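Local coordinates for Hcp protein (Burkholderia pseudomallei K96243, PDB 3WX6), which forms hexameric rings and probably serves as a structural component of the type VI secretion system, at residues A[114-119]-A[145-150]. Numbering follows the deposited sequence.
Sequences LITHMD and KFTYSG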
ATOM      1  N   LEU A 114      28.083  15.725   5.307  1.00 21.04           N
ATOM      2  CA  LEU A 114      27.633  16.492   4.157  1.00 27.17           C
ATOM      3  C   LEU A 114      26.152  16.260   3.973  1.00 30.91           C
ATOM      4  O   LEU A 114      25.695  15.116   3.950  1.00 33.13           O
ATOM      5  CB  LEU A 114      28.387  16.090   2.884  1.00 27.72           C
ATOM      6  CG  LEU A 114      28.253  17.008   1.659  1.00 25.89           C
ATOM      7  CD1 LEU A 114      28.972  18.335   1.841  1.00 26.59           C
ATOM      8  CD2 LEU A 114      28.740  16.301   0.398  1.00 25.71           C
ATOM      9  N   ILE A 115      25.406  17.346   3.814  1.00 26.92           N
ATOM     10  CA  ILE A 115      23.980  17.228   3.571  1.00 24.72           C
ATOM     11  C   ILE A 115      23.808  16.797   2.126  1.00 22.79           C
ATOM     12  O   ILE A 115      24.365  17.415   1.217  1.00 27.29           O
ATOM     13  CB  ILE A 115      23.235  18.554   3.849  1.00 24.75           C
ATOM     14  CG1 ILE A 115      23.606  19.082   5.239  1.00 23.73           C
ATOM     15  CG2 ILE A 115      21.737  18.354   3.775  1.00 23.68           C
ATOM     16  CD1 ILE A 115      22.880  20.354   5.636  1.00 22.27           C
ATOM     17  N   THR A 116      23.057  15.722   1.913  1.00 22.05           N
ATOM     18  CA  THR A 116      22.924  15.168   0.573  1.00 24.57           C
ATOM     19  C   THR A 116      21.506  15.269   0.037  1.00 28.09           C
ATOM     20  O   THR A 116      21.300  15.214  -1.173  1.00 28.71           O
ATOM     21  CB  THR A 116      23.364  13.697   0.529  1.00 25.33           C
ATOM     22  OG1 THR A 116      22.873  13.003   1.685  1.00 25.84           O
ATOM     23  CG2 THR A 116      24.889  13.613   0.483  1.00 26.07           C
ATOM     24  N   HIS A 117      20.530  15.412   0.928  1.00 31.06           N
ATOM     25  CA  HIS A 117      19.147  15.522   0.483  1.00 28.99           C
ATOM     26  C   HIS A 117      18.244  16.223   1.497  1.00 29.21           C
ATOM     27  O   HIS A 117      18.499  16.188   2.699  1.00 27.24           O
ATOM     28  CB  HIS A 117      18.586  14.141   0.175  1.00 24.70           C
ATOM     29  CG  HIS A 117      17.437  14.166  -0.788  1.00 27.37           C
ATOM     30  ND1 HIS A 117      17.618  14.135  -2.147  1.00 29.63           N
ATOM     31  CD2 HIS A 117      16.102  14.227  -0.575  1.00 30.30           C
ATOM     32  CE1 HIS A 117      16.434  14.166  -2.745  1.00 29.42           C
ATOM     33  NE2 HIS A 117      15.503  14.223  -1.816  1.00 29.11           N
HETATM   34  N   MSE A 118      17.177  16.848   1.006  1.00 31.97           N
HETATM   35  CA  MSE A 118      16.219  17.510   1.884  1.00 36.05           C
HETATM   36  C   MSE A 118      14.839  17.633   1.236  1.00 35.02           C
HETATM   37  O   MSE A 118      14.716  18.054   0.087  1.00 35.41           O
HETATM   38  CB  MSE A 118      16.745  18.897   2.297  1.00 38.10           C
HETATM   39  CG  MSE A 118      16.346  19.329   3.705  1.00 38.27           C
HETATM   40 SE   MSE A 118      17.163  21.011   4.274  0.58 28.49          SE
HETATM   41  CE  MSE A 118      18.978  20.664   3.736  1.00 14.52           C
ATOM     42  N   ASP A 119      13.807  17.255   1.983  1.00 34.30           N
ATOM     43  CA  ASP A 119      12.425  17.476   1.563  1.00 36.47           C
ATOM     44  C   ASP A 119      11.680  18.380   2.525  1.00 31.52           C
ATOM     45  O   ASP A 119      11.372  17.969   3.634  1.00 32.58           O
ATOM     46  CB  ASP A 119      11.676  16.146   1.443  1.00 43.22           C
ATOM     47  CG  ASP A 119      12.214  15.268   0.339  1.00 50.26           C
ATOM     48  OD1 ASP A 119      11.752  15.436  -0.804  1.00 51.48           O
ATOM     49  OD2 ASP A 119      13.089  14.422   0.610  1.00 55.40           O
ATOM     50  N   LYS A 145      18.706  14.575   5.022  1.00 19.01           N
ATOM     51  CA  LYS A 145      19.466  13.343   4.899  1.00 18.60           C
ATOM     52  C   LYS A 145      20.957  13.680   4.824  1.00 13.15           C
ATOM     53  O   LYS A 145      21.408  14.351   3.900  1.00 13.03           O
ATOM     54  CB  LYS A 145      18.971  12.569   3.669  1.00 27.63           C
ATOM     55  CG  LYS A 145      19.757  11.339   3.262  1.00 35.42           C
ATOM     56  CD  LYS A 145      18.892  10.449   2.355  1.00 40.74           C
ATOM     57  CE  LYS A 145      19.724   9.522   1.482  1.00 43.58           C
ATOM     58  NZ  LYS A 145      19.165   8.142   1.453  1.00 45.74           N
ATOM     59  N   PHE A 146      21.709  13.230   5.823  1.00 10.00           N
ATOM     60  CA  PHE A 146      23.147  13.488   5.889  1.00 11.87           C
ATOM     61  C   PHE A 146      23.970  12.281   5.442  1.00  9.82           C
ATOM     62  O   PHE A 146      23.550  11.137   5.599  1.00  7.73           O
ATOM     63  CB  PHE A 146      23.557  13.885   7.313  1.00  5.13           C
ATOM     64  CG  PHE A 146      22.814  15.084   7.860  1.00 13.69           C
ATOM     65  CD1 PHE A 146      21.562  14.939   8.451  1.00 12.98           C
ATOM     66  CD2 PHE A 146      23.390  16.347   7.831  1.00 12.89           C
ATOM     67  CE1 PHE A 146      20.890  16.034   8.971  1.00 14.27           C
ATOM     68  CE2 PHE A 146      22.718  17.450   8.346  1.00 13.72           C
ATOM     69  CZ  PHE A 146      21.470  17.289   8.923  1.00 13.02           C
ATOM     70  N   THR A 147      25.124  12.543   4.844  1.00 11.85           N
ATOM     71  CA  THR A 147      26.073  11.485   4.521  1.00 16.28           C
ATOM     72  C   THR A 147      27.331  11.691   5.357  1.00 18.59           C
ATOM     73  O   THR A 147      27.772  12.824   5.544  1.00 20.37           O
ATOM     74  CB  THR A 147      26.415  11.470   3.009  1.00 22.68           C
ATOM     75  OG1 THR A 147      25.244  11.127   2.255  1.00 26.87           O
ATOM     76  CG2 THR A 147      27.510  10.470   2.698  1.00 22.38           C
ATOM     77  N   TYR A 148      27.898  10.602   5.871  1.00 21.18           N
ATOM     78  CA  TYR A 148      29.060  10.705   6.753  1.00 21.60           C
ATOM     79  C   TYR A 148      30.129   9.660   6.446  1.00 26.58           C
ATOM     80  O   TYR A 148      29.887   8.713   5.698  1.00 26.78           O
ATOM     81  CB  TYR A 148      28.622  10.585   8.222  1.00 17.23           C
ATOM     82  CG  TYR A 148      27.817   9.339   8.558  1.00 17.84           C
ATOM     83  CD1 TYR A 148      28.443   8.123   8.808  1.00 16.53           C
ATOM     84  CD2 TYR A 148      26.432   9.387   8.634  1.00 19.80           C
ATOM     85  CE1 TYR A 148      27.716   6.998   9.117  1.00 16.86           C
ATOM     86  CE2 TYR A 148      25.698   8.266   8.942  1.00 19.78           C
ATOM     87  CZ  TYR A 148      26.345   7.077   9.181  1.00 23.03           C
ATOM     88  OH  TYR A 148      25.624   5.949   9.488  1.00 28.75           O
ATOM     89  N   SER A 149      31.312   9.854   7.021  1.00 30.37           N
ATOM     90  CA  SER A 149      32.396   8.884   6.931  1.00 32.13           C
ATOM     91  C   SER A 149      32.609   8.223   8.280  1.00 27.63           C
ATOM     92  O   SER A 149      32.088   7.141   8.535  1.00 32.00           O
ATOM     93  CB  SER A 149      33.690   9.545   6.451  1.00 36.93           C
ATOM     94  OG  SER A 149      33.678   9.711   5.041  1.00 38.79           O
ATOM     95  N   GLY A 150      33.376   8.878   9.146  1.00 21.90           N
ATOM     96  CA  GLY A 150      33.577   8.376  10.493  1.00 19.55           C
ATOM     97  C   GLY A 150      32.333   8.502  11.354  1.00 18.37           C
ATOM     98  O   GLY A 150      31.523   9.411  11.161  1.00 15.44           O
TER
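Thr116 carries OG1 between its backbone N and carbonyl carbon (chi1 42°), while Thr147 holds its own OG1 beside the backbone N (chi1 -65°); these two rotations bring the hydroxyls together. Thr147 OG1 donates to Thr116 OG1 at 3.1 Å, the two side chains crossing at about a right angle, with the Thr116 CG2 methyl lying against Thr147. Thr116 OG1 in turn gives its hydrogen to Lys145 O, 3.0 Å away, coming in from above the carbonyl plane.

Two backbone N-H groups share that carbonyl as well, because Thr116 and His117 both face Lys145 in a classic beta bulge; with the hydroxyl, three donors grip Lys145 O. Thr116 N approaches Lys145 O almost end-on at 2.9 Å, and His117 N reaches the same oxygen at 3.3 Å, in the carbonyl plane on a lone pair but with a more bent N-H. Lys145 N closes the bulge with a bond to His117 O, and ahead of it Leu114 and Thr147 exchange a reciprocal pair of backbone bonds. On the sheet face opposite Leu114 and Thr147, Ile115 and Phe146 run side by side, Ile115 CG1 meeting Phe146 CE2 at 3.6 Å, obliquely to the ring.

Strand 114-120 ends its four-stranded antiparallel sheet within the chain, with strand 142-148 next to it and strand 56-63 beyond. Helix 69-78 covers Ile115 through Phe72, Ala75 and Leu76, and Phe85 of the other sheet meets the Phe146 ring, as expected inside the Hcp beta-barrel. Along the outer edge of strand 114-120, His117 to Asp119 pair antiparallel with a strand of the second subunit, and Asp40 and Asp38 of that subunit hydrogen-bond to His117 ND1 and NE2, so the sheet continues from one subunit into the next.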